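Local coordinates for protein coclaurine N-methyltransferase (Coptis japonica, PDB 6GKV) that transfers a methyl group from S-adenosyl-L-methionine to the ring nitrogen of coclaurine and related tetrahydroisoquinolines in alkaloid biosynthesis, at residues Gly92-Phe97 / Lys282-Thr287; Lys83-Ser88 / Glu289-Arg294. One frame throughout, in Å; residues are numbered along the deposited sequence.

Contact 1 (Gly92-Phe97 / Lys282-Thr287); sequences GSCCYF and KHFSRT. With SAH (S-adenosyl-L-homocysteine), chain C; F2W (6,7-dimethoxy-2-methyl-1,2,3,4-tetrahydroisoquinolin-2-ium), chain D.
Cys94 comes within 4.9 Å of Phe284, CA to CA, where the irregular Gly92-Phe97 segment runs past the helix formed by Lys282-Thr287. Two backbone N-H groups of the loop are taken up by helix side chains: Cys95 N gives its hydrogen to Thr287 OG1 (3.0 Å), and Phe97 N gives its own to His283 ND1 (3.1 Å), almost in the imidazole plane. Thr287 OG1 donates a hydrogen bond to His283 O, which Thr287 N reaches from the opposite face. The Tyr96 ring lies over one imidazole face in an offset stack, planes 14° apart. In this class I Rossmann-like methyltransferase fold the two segments border both ligands: Gly92 N bonds OXT of the S-adenosyl-L-homocysteine carboxylate (3.2 Å), Ser93 OG lies doubtfully close to its other oxygen, and Phe284 CE2 touches CAA of the bound N-methylheliamine at 3.7 Å. Cys94 CB sits over the Phe284 face, and with SG anti to the backbone N (chi1 -170°) the sulfur lies obliquely beside the ring, 3.6 Å from Phe284 CB. Phe97 takes Arg286 CB over one face; the arginine chain, bent at chi3 (51°), brings the guanidinium back so that Phe97 CD2 sits over its centre, 3.5 Å from Arg286 CZ.

Contact 2 (Lys83-Ser88 / Glu289-Arg294); sequences KIMNGS and EEWLKR
Met85 and Trp291 bring the end of helix 79-85 against helix 281-297, a helix-to-helix packing beside the cofactor pocket of the Rossmann-like methyltransferase fold. The apolar part is theirs: Met85 CG rests 3.8 Å from Trp291 CB, and the thioether, bent at chi3 (82°), lies oblique to the indole in a Met-aromatic contact, with CE over one face, toward the rim. Among the polar neighbours, Asn86 OD1 stands over the same indole face, 3.7 Å from Trp291 NE1, its amide plane 27° from the ring. The indole N-H turns instead to a water in the ring plane, 2.6 Å from Trp291 NE1, which also accepts a weak bond from Gly87 N. A phenylalanine in place of Trp291 would probably leave that water without its indole donor and open a gap beneath Asn86 OD1. Carbonyl contacts come third. Met85 O, at the end of its helix, is 3.1 Å from Trp291 CD1. Arg294, extended from CG to NE, runs its aliphatic chain along the same helix end, CB 3.4 Å from Ile84 O and CD 3.2 Å from Met85 O. Asp105 is a long, weak ion partner for this arginine. At the far end of its side chain, the guanidinium turns one face to Gly87 CA, which is 4.1 Å from Arg294 NH1.

How the contacts relate
Following the chain from the N terminus, helix 79-85 and the turn after it supply the first side of contact 2, and the loop leading to helix 104-118 then supplies that of contact 1. The chain next builds most of the central sheet before strand 272-279 leads into helix 281-297. The first turns of that helix close contact 1, and the following ones close contact 2, so contact 1 is nested inside the loop of contact 2. The two centres are 11 Å apart and the contacts touch: Trp291 CH2 packs 3.9 Å from Phe284 CE1. One late helix thus ties together two early pieces of chain beside the ligands.

Contact 1 (Gly92-Phe97 / Lys282-Thr287)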
loop_
_atom_site.group_PDB
_atom_site.type_symbol
_atom_site.label_atom_id
_atom_site.label_comp_id
_atom_site.label_asym_id
_atom_site.label_seq_id
_atom_site.Cartn_x
_atom_site.Cartn_y
_atom_site.Cartn_z
ATOM N N GLY A 92 26.133 -4.044 7.692
ATOM C CA GLY A 92 25.827 -5.217 6.884
ATOM C C GLY A 92 24.441 -5.103 6.288
ATOM O O GLY A 92 23.692 -6.083 6.213
ATOM N N SER A 93 24.115 -3.883 5.864
ATOM C CA SER A 93 22.814 -3.537 5.315
ATOM C C SER A 93 22.961 -2.318 4.373
ATOM O O SER A 93 24.038 -1.714 4.282
ATOM C CB SER A 93 21.832 -3.231 6.451
ATOM O OG SER A 93 22.402 -2.301 7.375
ATOM N N CYS A 94 21.881 -1.942 3.695
ATOM C CA CYS A 94 21.957 -0.947 2.619
ATOM C C CYS A 94 22.644 0.380 2.989
ATOM O O CYS A 94 22.347 0.983 4.013
ATOM C CB CYS A 94 20.549 -0.657 2.104
ATOM S SG CYS A 94 20.537 0.313 0.610
ATOM N N CYS A 95 23.581 0.820 2.163
ATOM C CA CYS A 95 24.198 2.125 2.362
ATOM C C CYS A 95 23.646 3.135 1.349
ATOM O O CYS A 95 22.940 2.768 0.412
ATOM C CB CYS A 95 25.704 2.035 2.250
ATOM S SG CYS A 95 26.364 0.904 3.447
ATOM N N TYR A 96 23.953 4.409 1.559
ATOM C CA TYR A 96 23.339 5.457 0.768
ATOM C C TYR A 96 24.365 6.222 -0.055
ATOM O O TYR A 96 25.214 6.932 0.485
ATOM C CB TYR A 96 22.564 6.409 1.675
ATOM C CG TYR A 96 21.585 7.262 0.927
ATOM C CD1 TYR A 96 21.940 8.532 0.484
ATOM C CD2 TYR A 96 20.312 6.798 0.644
ATOM C CE1 TYR A 96 21.055 9.317 -0.211
ATOM C CE2 TYR A 96 19.410 7.581 -0.049
ATOM C CZ TYR A 96 19.783 8.838 -0.477
ATOM O OH TYR A 96 18.877 9.614 -1.166
ATOM N N PHE A 97 24.278 6.059 -1.369
ATOM C CA PHE A 97 25.171 6.737 -2.293
ATOM C C PHE A 97 24.410 7.874 -2.993
ATOM O O PHE A 97 23.593 7.619 -3.885
ATOM C CB PHE A 97 25.741 5.742 -3.323
ATOM C CG PHE A 97 26.516 4.589 -2.716
ATOM C CD1 PHE A 97 25.855 3.502 -2.155
ATOM C CD2 PHE A 97 27.900 4.578 -2.739
ATOM C CE1 PHE A 97 26.547 2.442 -1.609
ATOM C CE2 PHE A 97 28.612 3.514 -2.195
ATOM C CZ PHE A 97 27.933 2.443 -1.623
ATOM N N LYS A 282 19.454 1.127 -6.440
ATOM C CA LYS A 282 20.816 1.456 -6.858
ATOM C C LYS A 282 21.750 1.604 -5.659
ATOM O O LYS A 282 22.955 1.420 -5.769
ATOM C CB LYS A 282 20.827 2.751 -7.690
ATOM C CG LYS A 282 20.497 2.544 -9.153
ATOM C CD LYS A 282 21.169 3.614 -10.021
ATOM C CE LYS A 282 20.705 5.013 -9.624
ATOM N NZ LYS A 282 20.293 5.877 -10.775
ATOM N N HIS A 283 21.189 1.971 -4.519
ATOM C CA HIS A 283 21.975 2.104 -3.301
ATOM C C HIS A 283 22.429 0.758 -2.765
ATOM O O HIS A 283 23.607 0.571 -2.418
ATOM C CB HIS A 283 21.171 2.838 -2.237
ATOM C CG HIS A 283 20.736 4.204 -2.651
ATOM N ND1 HIS A 283 21.557 5.307 -2.550
ATOM C CD2 HIS A 283 19.558 4.655 -3.142
ATOM C CE1 HIS A 283 20.908 6.377 -2.966
ATOM N NE2 HIS A 283 19.689 6.010 -3.323
ATOM N N PHE A 284 21.524 -0.206 -2.696
ATOM C CA PHE A 284 21.980 -1.500 -2.205
ATOM C C PHE A 284 22.781 -2.207 -3.291
ATOM O O PHE A 284 23.678 -3.008 -2.998
ATOM C CB PHE A 284 20.827 -2.377 -1.707
ATOM C CG PHE A 284 21.272 -3.405 -0.702
ATOM C CD1 PHE A 284 22.495 -3.259 -0.092
ATOM C CD2 PHE A 284 20.467 -4.454 -0.312
ATOM C CE1 PHE A 284 22.952 -4.163 0.828
ATOM C CE2 PHE A 284 20.927 -5.354 0.652
ATOM C CZ PHE A 284 22.183 -5.213 1.204
ATOM N N SER A 285 22.499 -1.886 -4.543
ATOM C CA SER A 285 23.284 -2.469 -5.611
ATOM C C SER A 285 24.716 -2.003 -5.465
ATOM O O SER A 285 25.643 -2.807 -5.523
ATOM C CB SER A 285 22.726 -2.100 -6.978
ATOM O OG SER A 285 23.410 -2.827 -7.986
ATOM N N ARG A 286 24.897 -0.707 -5.241
ATOM C CA ARG A 286 26.243 -0.154 -5.197
ATOM C C ARG A 286 26.964 -0.615 -3.944
ATOM O O ARG A 286 28.178 -0.844 -3.959
ATOM C CB ARG A 286 26.204 1.365 -5.269
ATOM C CG ARG A 286 25.997 1.907 -6.694
ATOM C CD ARG A 286 26.650 3.279 -6.863
ATOM N NE ARG A 286 28.043 3.268 -6.418
ATOM C CZ ARG A 286 28.749 4.358 -6.130
ATOM N NH1 ARG A 286 28.188 5.557 -6.235
ATOM N NH2 ARG A 286 30.012 4.246 -5.722
ATOM N N THR A 287 26.204 -0.762 -2.866
ATOM C CA THR A 287 26.724 -1.270 -1.601
ATOM C C THR A 287 27.382 -2.648 -1.769
ATOM O O THR A 287 28.525 -2.843 -1.391
ATOM C CB THR A 287 25.596 -1.359 -0.538
ATOM O OG1 THR A 287 25.119 -0.045 -0.244
ATOM C CG2 THR A 287 26.113 -1.933 0.722
HETATM N N SAH C . 20.904 -4.450 11.542
HETATM C CA SAH C . 22.285 -4.774 11.212
HETATM C CB SAH C . 22.381 -6.142 10.551
HETATM C CG SAH C . 21.199 -6.542 9.672
HETATM S SD SAH C . 21.335 -8.273 9.145
HETATM C C SAH C . 22.907 -3.730 10.298
HETATM O O SAH C . 22.157 -2.949 9.712
HETATM O OXT SAH C . 24.137 -3.655 10.130
HETATM C "C5'" SAH C . 20.064 -8.851 10.303
HETATM C "C4'" SAH C . 20.456 -8.751 11.782
HETATM O "O4'" SAH C . 19.422 -9.269 12.604
HETATM C "C3'" SAH C . 21.712 -9.546 12.115
HETATM O "O3'" SAH C . 22.451 -8.839 13.079
HETATM C "C2'" SAH C . 21.220 -10.811 12.772
HETATM O "O2'" SAH C . 22.169 -11.226 13.723
HETATM C "C1'" SAH C . 19.910 -10.340 13.402
HETATM N N9 SAH C . 18.902 -11.417 13.536
HETATM C C8 SAH C . 18.433 -12.279 12.567
HETATM N N7 SAH C . 17.515 -13.103 13.133
HETATM C C5 SAH C . 17.391 -12.781 14.451
HETATM C C6 SAH C . 16.613 -13.296 15.495
HETATM N N6 SAH C . 15.773 -14.315 15.293
HETATM N N1 SAH C . 16.722 -12.740 16.757
HETATM C C2 SAH C . 17.596 -11.691 16.982
HETATM N N3 SAH C . 18.360 -11.186 15.949
HETATM C C4 SAH C . 18.259 -11.726 14.709
HETATM C CAM F2W D . 22.721 -9.509 -1.026
HETATM O OAK F2W D . 21.292 -9.710 -1.114
HETATM C CAB F2W D . 20.701 -9.458 0.099
HETATM C CAA F2W D . 21.410 -9.022 1.224
HETATM C CAF F2W D . 20.708 -8.811 2.408
HETATM C CAJ F2W D . 21.316 -8.344 3.560
HETATM C CAI F2W D . 20.610 -8.638 4.923
HETATM N NAH F2W D . 19.280 -8.025 4.783
HETATM C CAO F2W D . 18.572 -8.560 5.962
HETATM C CAG F2W D . 18.763 -8.822 3.667
HETATM C CAE F2W D . 19.346 -8.948 2.445
HETATM C CAD F2W D . 18.645 -9.413 1.335
HETATM C CAC F2W D . 19.326 -9.627 0.151
HETATM O OAL F2W D . 18.746 -10.077 -1.006
HETATM C CAN F2W D . 17.319 -10.276 -1.036
#

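Contact 2 (Lys83-Ser88 / Glu289-Arg294)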
loop_
_atom_site.group_PDB
_atom_site.type_symbol
_atom_site.label_atom_id
_atom_site.label_comp_id
_atom_site.label_asym_id
_atom_site.label_seq_id
_atom_site.Cartn_x
_atom_site.Cartn_y
_atom_site.Cartn_z
ATOM N N LYS A 83 35.574 -6.581 8.668
ATOM C CA LYS A 83 36.280 -5.301 8.564
ATOM C C LYS A 83 36.942 -5.130 7.199
ATOM O O LYS A 83 37.234 -4.000 6.783
ATOM C CB LYS A 83 37.324 -5.122 9.664
ATOM C CG LYS A 83 37.064 -5.934 10.932
ATOM C CD LYS A 83 37.964 -5.480 12.087
ATOM C CE LYS A 83 37.507 -4.120 12.624
ATOM N NZ LYS A 83 37.885 -3.928 14.067
ATOM N N ILE A 84 37.179 -6.239 6.504
ATOM C CA ILE A 84 37.737 -6.185 5.164
ATOM C C ILE A 84 36.625 -5.965 4.121
ATOM O O ILE A 84 36.731 -5.085 3.253
ATOM C CB ILE A 84 38.517 -7.462 4.870
ATOM C CG1 ILE A 84 39.716 -7.577 5.815
ATOM C CG2 ILE A 84 39.019 -7.473 3.444
ATOM C CD1 ILE A 84 40.392 -8.924 5.776
ATOM N N MET A 85 35.560 -6.756 4.212
ATOM C CA MET A 85 34.494 -6.642 3.236
ATOM C C MET A 85 33.633 -5.404 3.481
ATOM O O MET A 85 33.328 -4.679 2.539
ATOM C CB MET A 85 33.620 -7.891 3.224
ATOM C CG MET A 85 32.675 -7.920 2.033
ATOM S SD MET A 85 31.641 -9.389 1.911
ATOM C CE MET A 85 30.300 -8.980 3.043
ATOM N N ASN A 86 33.240 -5.166 4.736
ATOM C CA ASN A 86 32.419 -3.997 5.071
ATOM C C ASN A 86 33.304 -2.765 5.221
ATOM O O ASN A 86 34.530 -2.884 5.299
ATOM C CB ASN A 86 31.615 -4.215 6.359
ATOM C CG ASN A 86 30.609 -5.362 6.252
ATOM O OD1 ASN A 86 30.495 -6.022 5.208
ATOM N ND2 ASN A 86 29.883 -5.610 7.343
ATOM N N GLY A 87 32.679 -1.586 5.258
ATOM C CA GLY A 87 33.383 -0.332 5.502
ATOM C C GLY A 87 33.685 -0.123 6.978
ATOM O O GLY A 87 33.623 -1.073 7.758
ATOM N N SER A 88 33.991 1.116 7.364
ATOM C CA SER A 88 34.457 1.436 8.724
ATOM C C SER A 88 33.512 1.087 9.876
ATOM O O SER A 88 33.982 0.819 10.986
ATOM C CB SER A 88 34.776 2.922 8.835
ATOM O OG SER A 88 35.964 3.253 8.174
ATOM N N GLU A 289 28.327 -3.946 -4.415
ATOM C CA GLU A 289 29.406 -3.799 -5.401
ATOM C C GLU A 289 30.690 -3.327 -4.734
ATOM O O GLU A 289 31.786 -3.681 -5.149
ATOM C CB GLU A 289 28.992 -2.808 -6.508
ATOM C CG GLU A 289 30.058 -2.501 -7.549
ATOM C CD GLU A 289 29.600 -1.467 -8.601
ATOM O OE1 GLU A 289 28.625 -0.730 -8.339
ATOM O OE2 GLU A 289 30.233 -1.388 -9.687
ATOM N N GLU A 290 30.556 -2.508 -3.701
ATOM C CA GLU A 290 31.738 -1.981 -3.041
ATOM C C GLU A 290 32.337 -3.061 -2.149
ATOM O O GLU A 290 33.552 -3.125 -1.967
ATOM C CB GLU A 290 31.398 -0.705 -2.251
ATOM C CG GLU A 290 31.042 0.503 -3.147
ATOM C CD GLU A 290 32.224 1.018 -3.969
ATOM O OE1 GLU A 290 33.316 1.204 -3.392
ATOM O OE2 GLU A 290 32.060 1.251 -5.195
ATOM N N TRP A 291 31.459 -3.904 -1.612
ATOM C CA TRP A 291 31.845 -5.053 -0.821
ATOM C C TRP A 291 32.650 -6.040 -1.673
ATOM O O TRP A 291 33.703 -6.543 -1.256
ATOM C CB TRP A 291 30.600 -5.743 -0.256
ATOM C CG TRP A 291 29.927 -5.025 0.876
ATOM C CD1 TRP A 291 30.455 -4.034 1.650
ATOM C CD2 TRP A 291 28.594 -5.250 1.362
ATOM N NE1 TRP A 291 29.533 -3.630 2.593
ATOM C CE2 TRP A 291 28.381 -4.359 2.434
ATOM C CE3 TRP A 291 27.553 -6.118 0.990
ATOM C CZ2 TRP A 291 27.181 -4.313 3.147
ATOM C CZ3 TRP A 291 26.351 -6.069 1.702
ATOM C CH2 TRP A 291 26.184 -5.179 2.770
ATOM N N LEU A 292 32.132 -6.317 -2.868
ATOM C CA LEU A 292 32.776 -7.240 -3.793
ATOM C C LEU A 292 34.172 -6.755 -4.204
ATOM O O LEU A 292 35.117 -7.538 -4.205
ATOM C CB LEU A 292 31.897 -7.437 -5.019
ATOM C CG LEU A 292 32.480 -8.249 -6.170
ATOM C CD1 LEU A 292 32.745 -9.685 -5.725
ATOM C CD2 LEU A 292 31.558 -8.200 -7.400
ATOM N N LYS A 293 34.306 -5.470 -4.535
ATOM C CA LYS A 293 35.628 -4.888 -4.827
ATOM C C LYS A 293 36.590 -5.126 -3.675
ATOM O O LYS A 293 37.774 -5.350 -3.885
ATOM C CB LYS A 293 35.548 -3.379 -5.082
ATOM C CG LYS A 293 35.073 -2.939 -6.466
ATOM C CD LYS A 293 34.886 -1.408 -6.492
ATOM C CE LYS A 293 34.082 -0.944 -7.695
ATOM N NZ LYS A 293 33.618 0.485 -7.574
ATOM N N ARG A 294 36.072 -5.054 -2.454
ATOM C CA ARG A 294 36.917 -5.188 -1.279
ATOM C C ARG A 294 37.375 -6.614 -1.060
ATOM O O ARG A 294 38.468 -6.833 -0.565
ATOM C CB ARG A 294 36.197 -4.667 -0.041
ATOM C CG ARG A 294 36.175 -3.164 -0.007
ATOM C CD ARG A 294 35.297 -2.600 1.096
ATOM N NE ARG A 294 35.457 -1.155 1.128
ATOM C CZ ARG A 294 36.089 -0.498 2.088
ATOM N NH1 ARG A 294 36.595 -1.152 3.128
ATOM N NH2 ARG A 294 36.193 0.820 2.014
HETATM O O HOH W 1 29.380 -1.887 4.469
#